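PDB 1N9W: aspartate--tRNA(Asp/Asn) ligase from Thermus thermophilus, which attaches L-aspartate to both tRNA(Asp) and tRNA(Asn), first activating it with ATP to Asp-AMP and then transferring it to the tRNA acceptor end. Local coordinates for residues 134-139 against 144-149; 181-186 against 216-221; 302-305 against 309-312. All coordinates share one frame; numbering follows the deposited sequence.

Interaction 1. Residues 134-139 against 144-149; sequences GFRRYL and FTEIFT
Arg136 reaches from helix 134-139 to Glu146 on the following strand and forms a salt bridge with it. Arg136 NE donates to Glu146 OE2 over 3.1 Å. The bond is bent, with an N-H...O angle of 136°. The donor sits above the carboxylate plane, and the acceptor is tilted out of the guanidinium plane. CG of Glu146 is anti to the backbone N (chi1 173°), and the rest of the chain is extended, which carries the carboxylate across to the arginine. This buried pair is also shared with the second subunit. Arg136 NH2 makes a salt bridge to Glu146 OE2 of the second subunit, and Glu146 OE1 one to Arg136 NH1 of the second subunit. The two arginines come close across the interface, and the two glutamates probably offset their charge. An alanine here takes away the carboxylate, and the arginines of the two subunits would probably be left close together without its compensating charge.

Three residues further on, Leu139 joins Phe144 in two ways. Phe144 N donates to Leu139 O over 2.9 Å, which ties the last turn of the helix to the start of the next segment. The leucine side chain also lies on the aromatic ring. Leu139 CD2 is 3.6 Å from the centroid of the Phe144 ring, only 5° off its normal, a CH-pi contact over the centre of one face. Both side chains touch Val219 of strand 215-222, so the pair belongs to the sheet-facing side of the helix. A long helix leading into a short strand at the subunit boundary is characteristic of motif 1 of class II aminoacyl-tRNA synthetases, the element on which the homodimer is built.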
loop_
_atom_site.group_PDB
_atom_site.type_symbol
_atom_site.label_atom_id
_atom_site.label_comp_id
_atom_site.label_asym_id
_atom_site.label_seq_id
_atom_site.Cartn_x
_atom_site.Cartn_y
_atom_site.Cartn_z
ATOM N N GLY B 134 -3.122 1.780 9.310
ATOM C CA GLY B 134 -2.682 2.638 10.403
ATOM C C GLY B 134 -1.254 3.085 10.183
ATOM O O GLY B 134 -0.884 4.223 10.479
ATOM N N PHE B 135 -0.454 2.169 9.655
ATOM C CA PHE B 135 0.953 2.412 9.363
ATOM C C PHE B 135 1.096 3.605 8.425
ATOM O O PHE B 135 1.811 4.560 8.725
ATOM C CB PHE B 135 1.538 1.162 8.711
ATOM C CG PHE B 135 2.976 1.283 8.318
ATOM C CD1 PHE B 135 3.986 1.162 9.273
ATOM C CD2 PHE B 135 3.330 1.504 6.988
ATOM C CE1 PHE B 135 5.322 1.252 8.906
ATOM C CE2 PHE B 135 4.664 1.596 6.611
ATOM C CZ PHE B 135 5.668 1.471 7.568
ATOM N N ARG B 136 0.402 3.544 7.286
ATOM C CA ARG B 136 0.455 4.610 6.290
ATOM C C ARG B 136 -0.157 5.937 6.763
ATOM O O ARG B 136 0.338 7.010 6.410
ATOM C CB ARG B 136 -0.242 4.167 4.995
ATOM C CG ARG B 136 0.330 2.910 4.345
ATOM C CD ARG B 136 0.093 2.939 2.826
ATOM N NE ARG B 136 0.361 1.661 2.153
ATOM C CZ ARG B 136 -0.487 0.638 2.116
ATOM N NH1 ARG B 136 -1.671 0.734 2.712
ATOM N NH2 ARG B 136 -0.150 -0.485 1.483
ATOM N N ARG B 137 -1.229 5.863 7.547
ATOM C CA ARG B 137 -1.892 7.062 8.046
ATOM C C ARG B 137 -0.960 7.833 8.977
ATOM O O ARG B 137 -0.710 9.017 8.762
ATOM C CB ARG B 137 -3.178 6.700 8.806
ATOM C CG ARG B 137 -4.163 7.865 8.979
ATOM C CD ARG B 137 -5.179 7.655 10.112
ATOM N NE ARG B 137 -6.128 6.551 9.921
ATOM C CZ ARG B 137 -7.011 6.457 8.927
ATOM N NH1 ARG B 137 -7.078 7.402 8.000
ATOM N NH2 ARG B 137 -7.852 5.432 8.873
ATOM N N TYR B 138 -0.442 7.165 10.003
ATOM C CA TYR B 138 0.442 7.835 10.949
ATOM C C TYR B 138 1.605 8.514 10.244
ATOM O O TYR B 138 1.878 9.683 10.486
ATOM C CB TYR B 138 0.998 6.855 11.993
ATOM C CG TYR B 138 2.002 7.517 12.916
ATOM C CD1 TYR B 138 1.584 8.364 13.948
ATOM C CD2 TYR B 138 3.374 7.382 12.689
ATOM C CE1 TYR B 138 2.510 9.073 14.720
ATOM C CE2 TYR B 138 4.307 8.084 13.452
ATOM C CZ TYR B 138 3.863 8.929 14.466
ATOM O OH TYR B 138 4.772 9.646 15.201
ATOM N N LEU B 139 2.284 7.782 9.368
ATOM C CA LEU B 139 3.420 8.345 8.650
ATOM C C LEU B 139 3.011 9.465 7.683
ATOM O O LEU B 139 3.714 10.476 7.579
ATOM C CB LEU B 139 4.183 7.233 7.918
ATOM C CG LEU B 139 4.847 6.195 8.854
ATOM C CD1 LEU B 139 5.331 4.995 8.045
ATOM C CD2 LEU B 139 6.016 6.843 9.628
ATOM N N PHE B 144 5.421 11.914 5.684
ATOM C CA PHE B 144 6.225 10.923 4.980
ATOM C C PHE B 144 5.621 10.766 3.596
ATOM O O PHE B 144 4.442 11.063 3.387
ATOM C CB PHE B 144 6.187 9.566 5.680
ATOM C CG PHE B 144 7.110 9.462 6.851
ATOM C CD1 PHE B 144 6.902 10.236 7.986
ATOM C CD2 PHE B 144 8.194 8.586 6.818
ATOM C CE1 PHE B 144 7.758 10.143 9.074
ATOM C CE2 PHE B 144 9.060 8.482 7.899
ATOM C CZ PHE B 144 8.844 9.262 9.033
ATOM N N THR B 145 6.431 10.315 2.648
ATOM C CA THR B 145 5.957 10.088 1.288
ATOM C C THR B 145 6.156 8.606 0.929
ATOM O O THR B 145 7.266 8.082 1.012
ATOM C CB THR B 145 6.717 10.978 0.262
ATOM O OG1 THR B 145 6.358 12.351 0.465
ATOM C CG2 THR B 145 6.368 10.582 -1.167
ATOM N N GLU B 146 5.064 7.940 0.549
ATOM C CA GLU B 146 5.117 6.528 0.170
ATOM C C GLU B 146 5.883 6.401 -1.139
ATOM O O GLU B 146 5.657 7.168 -2.078
ATOM C CB GLU B 146 3.704 5.951 0.004
ATOM C CG GLU B 146 3.656 4.523 -0.558
ATOM C CD GLU B 146 2.324 3.820 -0.312
ATOM O OE1 GLU B 146 1.267 4.486 -0.375
ATOM O OE2 GLU B 146 2.335 2.591 -0.069
ATOM N N ILE B 147 6.805 5.445 -1.194
ATOM C CA ILE B 147 7.583 5.231 -2.398
ATOM C C ILE B 147 7.429 3.806 -2.889
ATOM O O ILE B 147 6.949 2.929 -2.165
ATOM C CB ILE B 147 9.075 5.479 -2.166
ATOM C CG1 ILE B 147 9.598 4.489 -1.118
ATOM C CG2 ILE B 147 9.298 6.933 -1.755
ATOM C CD1 ILE B 147 11.043 4.694 -0.733
ATOM N N PHE B 148 7.856 3.590 -4.128
ATOM C CA PHE B 148 7.785 2.285 -4.760
ATOM C C PHE B 148 9.107 2.026 -5.472
ATOM O O PHE B 148 9.379 2.615 -6.517
ATOM C CB PHE B 148 6.621 2.267 -5.753
ATOM C CG PHE B 148 5.328 2.763 -5.162
ATOM C CD1 PHE B 148 5.033 4.122 -5.130
ATOM C CD2 PHE B 148 4.432 1.874 -4.582
ATOM C CE1 PHE B 148 3.873 4.586 -4.517
ATOM C CE2 PHE B 148 3.267 2.328 -3.966
ATOM C CZ PHE B 148 2.986 3.684 -3.938
ATOM N N THR B 149 9.929 1.155 -4.891
ATOM C CA THR B 149 11.235 0.834 -5.452
ATOM C C THR B 149 11.264 -0.530 -6.141
ATOM O O THR B 149 10.369 -1.358 -5.952
ATOM C CB THR B 149 12.338 0.876 -4.364
ATOM O OG1 THR B 149 12.037 -0.063 -3.329
ATOM C CG2 THR B 149 12.435 2.277 -3.761
#

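Interaction 2. Residues 181-186 against 216-221; sequences LYKQIM and SLDVEM
Lys183 and Glu220 mark the nearest backbone approach, 6.4 Å between their CA atoms, where helix 181-186 runs over strand 216-221 with its axis turned 39° from the strand and 8.2 Å away at the closest point. The strand belongs to the mixed, largely antiparallel sheet of the class II synthetase catalytic domain. It pairs with strand 192-198, and the two are the antiparallel strands of motif 2, joined by its loop. The beginning of the helix falls in a region predicted to recognise aspartate.

Two strand residues, Asp218 and Glu220, face the helix. Lys183 sends an extended chain over the strand and bends at its end (chi4 58°), which brings the ammonium group near Asp218. The two side chains cross at about a right angle. Lys183 NZ lies 3.3 Å from Asp218 OD1, a salt bridge, but that oxygen is crowded in the model and its position is less sure. A firmer place for the ammonium is its salt bridge to Glu195 on strand 192-198. Two carboxylates thus stand around the lysine near the predicted aspartate site.

Glu220 lies under the helix backbone. Glu220 CG rests 3.7 Å from Lys183 O. Lys183 CB is 4.2 Å from Glu220 CB. The bend at chi2 (77°) swings the Glu220 carboxylate aside, where OE2 forms a salt bridge with Arg352. That arginine is predicted to bind L-aspartate, so Glu220 probably acts as a second-shell residue that positions it. Gln184 leaves the helix on the side turned from the strand and spends its amide NE2 on Tyr376 OH. Gln184 CG still comes within 4.1 Å of Glu220 OE1.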
loop_
_atom_site.group_PDB
_atom_site.type_symbol
_atom_site.label_atom_id
_atom_site.label_comp_id
_atom_site.label_asym_id
_atom_site.label_seq_id
_atom_site.Cartn_x
_atom_site.Cartn_y
_atom_site.Cartn_z
ATOM N N LEU B 181 19.495 0.711 -0.453
ATOM C CA LEU B 181 20.073 1.886 -1.088
ATOM C C LEU B 181 18.993 2.816 -1.617
ATOM O O LEU B 181 19.083 4.033 -1.467
ATOM C CB LEU B 181 20.981 1.467 -2.245
ATOM C CG LEU B 181 21.446 2.566 -3.200
ATOM C CD1 LEU B 181 22.310 3.563 -2.454
ATOM C CD2 LEU B 181 22.222 1.951 -4.358
ATOM N N TYR B 182 17.972 2.244 -2.245
ATOM C CA TYR B 182 16.905 3.060 -2.798
ATOM C C TYR B 182 16.217 3.896 -1.731
ATOM O O TYR B 182 15.934 5.067 -1.951
ATOM C CB TYR B 182 15.880 2.189 -3.525
ATOM C CG TYR B 182 16.430 1.509 -4.761
ATOM C CD1 TYR B 182 17.253 2.199 -5.657
ATOM C CD2 TYR B 182 16.103 0.181 -5.055
ATOM C CE1 TYR B 182 17.737 1.584 -6.817
ATOM C CE2 TYR B 182 16.576 -0.443 -6.213
ATOM C CZ TYR B 182 17.390 0.266 -7.088
ATOM O OH TYR B 182 17.844 -0.341 -8.235
ATOM N N LYS B 183 15.964 3.307 -0.569
ATOM C CA LYS B 183 15.304 4.047 0.491
ATOM C C LYS B 183 16.175 5.189 1.011
ATOM O O LYS B 183 15.657 6.201 1.485
ATOM C CB LYS B 183 14.908 3.099 1.626
ATOM C CG LYS B 183 13.882 2.056 1.198
ATOM C CD LYS B 183 13.621 1.014 2.272
ATOM C CE LYS B 183 12.481 0.070 1.873
ATOM N NZ LYS B 183 12.707 -0.665 0.595
ATOM N N GLN B 184 17.492 5.043 0.921
ATOM C CA GLN B 184 18.380 6.103 1.390
ATOM C C GLN B 184 18.396 7.232 0.378
ATOM O O GLN B 184 18.335 8.408 0.739
ATOM C CB GLN B 184 19.788 5.559 1.600
ATOM C CG GLN B 184 19.800 4.368 2.524
ATOM C CD GLN B 184 21.185 3.885 2.825
ATOM O OE1 GLN B 184 21.774 4.364 3.821
ATOM N NE2 GLN B 184 21.694 3.042 2.056
ATOM N N ILE B 185 18.464 6.865 -0.893
ATOM C CA ILE B 185 18.457 7.851 -1.955
ATOM C C ILE B 185 17.166 8.648 -1.885
ATOM O O ILE B 185 17.171 9.863 -2.081
ATOM C CB ILE B 185 18.548 7.190 -3.335
ATOM C CG1 ILE B 185 19.877 6.439 -3.457
ATOM C CG2 ILE B 185 18.415 8.239 -4.429
ATOM C CD1 ILE B 185 20.053 5.720 -4.776
ATOM N N MET B 186 16.056 7.976 -1.599
ATOM C CA MET B 186 14.787 8.694 -1.531
ATOM C C MET B 186 14.715 9.598 -0.300
ATOM O O MET B 186 13.921 10.533 -0.268
ATOM C CB MET B 186 13.598 7.720 -1.591
ATOM C CG MET B 186 13.437 7.020 -2.954
ATOM S SD MET B 186 13.560 8.123 -4.379
ATOM C CE MET B 186 11.971 8.886 -4.319
ATOM N N SER B 216 6.965 -6.515 4.308
ATOM C CA SER B 216 7.806 -5.666 5.144
ATOM C C SER B 216 7.337 -4.215 5.114
ATOM O O SER B 216 7.087 -3.657 4.046
ATOM C CB SER B 216 9.253 -5.753 4.665
ATOM O OG SER B 216 10.108 -5.018 5.516
ATOM N N LEU B 217 7.209 -3.611 6.290
ATOM C CA LEU B 217 6.791 -2.212 6.379
ATOM C C LEU B 217 8.051 -1.443 6.744
ATOM O O LEU B 217 8.446 -1.379 7.908
ATOM C CB LEU B 217 5.713 -2.035 7.462
ATOM C CG LEU B 217 4.662 -3.159 7.566
ATOM C CD1 LEU B 217 3.785 -2.892 8.783
ATOM C CD2 LEU B 217 3.829 -3.245 6.291
ATOM N N ASP B 218 8.684 -0.879 5.723
ATOM C CA ASP B 218 9.926 -0.138 5.859
ATOM C C ASP B 218 9.734 1.364 6.054
ATOM O O ASP B 218 8.851 1.990 5.449
ATOM C CB ASP B 218 10.802 -0.387 4.630
ATOM C CG ASP B 218 11.078 -1.873 4.397
ATOM O OD1 ASP B 218 11.647 -2.220 3.347
ATOM O OD2 ASP B 218 10.726 -2.691 5.265
ATOM N N VAL B 219 10.588 1.933 6.899
ATOM C CA VAL B 219 10.558 3.355 7.210
ATOM C C VAL B 219 11.992 3.887 7.180
ATOM O O VAL B 219 12.899 3.259 7.719
ATOM C CB VAL B 219 9.967 3.602 8.621
ATOM C CG1 VAL B 219 9.800 5.095 8.860
ATOM C CG2 VAL B 219 8.637 2.885 8.767
ATOM N N GLU B 220 12.193 5.034 6.543
ATOM C CA GLU B 220 13.515 5.650 6.472
ATOM C C GLU B 220 13.291 7.165 6.564
ATOM O O GLU B 220 12.450 7.722 5.851
ATOM C CB GLU B 220 14.219 5.270 5.156
ATOM C CG GLU B 220 15.743 5.486 5.136
ATOM C CD GLU B 220 16.536 4.415 5.893
ATOM O OE1 GLU B 220 17.750 4.620 6.105
ATOM O OE2 GLU B 220 15.964 3.370 6.269
ATOM N N MET B 221 14.017 7.819 7.470
ATOM C CA MET B 221 13.888 9.265 7.657
ATOM C C MET B 221 15.244 9.931 7.890
ATOM O O MET B 221 16.123 9.355 8.529
ATOM C CB MET B 221 12.932 9.569 8.831
ATOM C CG MET B 221 13.443 9.218 10.221
ATOM S SD MET B 221 12.226 9.430 11.566
ATOM C CE MET B 221 11.722 11.134 11.351
#

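Interaction 3. Residues 302-305 against 309-312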
loop_
_atom_site.group_PDB
_atom_site.type_symbol
_atom_site.label_atom_id
_atom_site.label_comp_id
_atom_site.label_asym_id
_atom_site.label_seq_id
_atom_site.Cartn_x
_atom_site.Cartn_y
_atom_site.Cartn_z
ATOM N N TYR B 302 11.336 -12.448 30.135
ATOM C CA TYR B 302 12.033 -11.615 31.113
ATOM C C TYR B 302 11.350 -10.256 31.267
ATOM O O TYR B 302 10.913 -9.882 32.360
ATOM C CB TYR B 302 13.492 -11.405 30.680
ATOM C CG TYR B 302 14.285 -10.472 31.580
ATOM C CD1 TYR B 302 14.775 -10.905 32.817
ATOM C CD2 TYR B 302 14.522 -9.148 31.206
ATOM C CE1 TYR B 302 15.481 -10.036 33.661
ATOM C CE2 TYR B 302 15.224 -8.272 32.042
ATOM C CZ TYR B 302 15.699 -8.723 33.266
ATOM O OH TYR B 302 16.376 -7.860 34.101
ATOM N N ALA B 303 11.265 -9.526 30.157
ATOM C CA ALA B 303 10.655 -8.203 30.130
ATOM C C ALA B 303 9.200 -8.232 30.572
ATOM O O ALA B 303 8.745 -7.352 31.303
ATOM C CB ALA B 303 10.760 -7.619 28.729
ATOM N N LYS B 304 8.469 -9.246 30.126
ATOM C CA LYS B 304 7.066 -9.366 30.486
ATOM C C LYS B 304 6.879 -9.444 31.998
ATOM O O LYS B 304 5.910 -8.914 32.543
ATOM C CB LYS B 304 6.450 -10.601 29.824
ATOM C CG LYS B 304 4.976 -10.778 30.138
ATOM C CD LYS B 304 4.205 -9.507 29.814
ATOM C CE LYS B 304 2.780 -9.566 30.328
ATOM N NZ LYS B 304 2.109 -8.237 30.219
ATOM N N GLU B 305 7.813 -10.101 32.675
ATOM C CA GLU B 305 7.741 -10.253 34.123
ATOM C C GLU B 305 8.327 -9.055 34.867
ATOM O O GLU B 305 7.827 -8.665 35.921
ATOM C CB GLU B 305 8.471 -11.534 34.544
ATOM C CG GLU B 305 8.420 -11.833 36.035
ATOM C CD GLU B 305 7.007 -11.799 36.585
ATOM O OE1 GLU B 305 6.124 -12.470 36.004
ATOM O OE2 GLU B 305 6.784 -11.107 37.603
ATOM N N SER B 309 5.714 -5.679 30.230
ATOM C CA SER B 309 5.666 -5.187 28.863
ATOM C C SER B 309 5.820 -6.309 27.844
ATOM O O SER B 309 6.685 -7.180 27.981
ATOM C CB SER B 309 6.773 -4.148 28.667
ATOM O OG SER B 309 6.878 -3.734 27.321
ATOM N N ASP B 310 4.973 -6.285 26.822
ATOM C CA ASP B 310 5.011 -7.291 25.763
ATOM C C ASP B 310 6.101 -6.934 24.762
ATOM O O ASP B 310 6.458 -7.740 23.900
ATOM C CB ASP B 310 3.654 -7.345 25.058
ATOM C CG ASP B 310 2.569 -7.925 25.936
ATOM O OD1 ASP B 310 2.534 -9.163 26.086
ATOM O OD2 ASP B 310 1.755 -7.148 26.478
ATOM N N TRP B 311 6.635 -5.724 24.900
ATOM C CA TRP B 311 7.667 -5.224 23.997
ATOM C C TRP B 311 9.021 -5.022 24.674
ATOM O O TRP B 311 9.097 -4.722 25.867
ATOM C CB TRP B 311 7.219 -3.894 23.393
ATOM C CG TRP B 311 5.753 -3.830 23.089
ATOM C CD1 TRP B 311 4.739 -3.631 23.979
ATOM C CD2 TRP B 311 5.136 -3.972 21.802
ATOM N NE1 TRP B 311 3.529 -3.640 23.330
ATOM C CE2 TRP B 311 3.744 -3.847 21.997
ATOM C CE3 TRP B 311 5.631 -4.195 20.510
ATOM C CZ2 TRP B 311 2.833 -3.934 20.937
ATOM C CZ3 TRP B 311 4.725 -4.279 19.461
ATOM C CH2 TRP B 311 3.340 -4.150 19.682
ATOM N N LEU B 312 10.085 -5.167 23.894
ATOM C CA LEU B 312 11.435 -4.995 24.407
ATOM C C LEU B 312 12.430 -4.550 23.340
ATOM O O LEU B 312 12.645 -5.246 22.350
ATOM C CB LEU B 312 11.930 -6.303 25.033
ATOM C CG LEU B 312 13.393 -6.342 25.485
ATOM C CD1 LEU B 312 13.620 -5.365 26.634
ATOM C CD2 LEU B 312 13.749 -7.761 25.910
#
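At Lys304 the first torsion (chi1 -179°) sets CG opposite the backbone N, and the chain then bends at chi2 (53°), which lays it along residues 309 and 310. Asp310 CG is anti to its carbonyl carbon, and the two side chains lie side by side, pointing the same way. Lys304 NZ and Asp310 OD2 are 3.9 Å apart, a long salt bridge. The carboxylate has closer partners. OD1 of Asp310 pairs with Arg342, and OD2 accepts the backbone N-H of Ser262. The exposed lysine is therefore a secondary mate.

The main chains meet nearby. Lys304 CA approaches Ser309 O at 3.3 Å, a CA-H...O contact with an angle of 133° at the hydrogen. Lys304 CD also sits 3.9 Å from the same Ser309 O. No conventional hydrogen bond crosses between the two segments. Ser309 instead bonds within its own segment: its OG donates to Trp311 O at 2.8 Å, in the carbonyl plane and on a lone pair. This bond probably steadies the chain as it enters the strand.

Further in, the contact becomes apolar. Ala303 CB faces Leu312, 4.1 Å from Leu312 CB and equally far from Leu312 CD2. The small methyl is consistent with the close approach of helix and strand.

Helices 272-283 and 293-306 link strand 269-271 to its parallel neighbour 311-315, a beta-alpha-beta crossover with two helices, and the contact is its last step. On its other side the strand pairs antiparallel with strand 336-341. Trp311 stacks on Phe341 and packs against helix 227-248, while Tyr302 touches helix 272-283.

In the fold
All three interactions join a helix to a strand of one sheet. Interactions 1 and 2 are neighbours, with centres 10 Å apart, and touch directly: Phe135 and Phe144 pack on Val219, and Thr149 on Tyr182. Both also meet the second subunit. The centre of interaction 3 is about 28 Å from that of interaction 1 and about 29 Å from that of interaction 2, near the other edge of the sheet, and no second chain reaches it. Interaction 1 is fully buried and pairs charges across the dimer. Interaction 2 is partly buried, with polar side chains directed to the predicted aspartate site. Interaction 3 is mostly buried and apolar inside, with an exposed lysine at its margin.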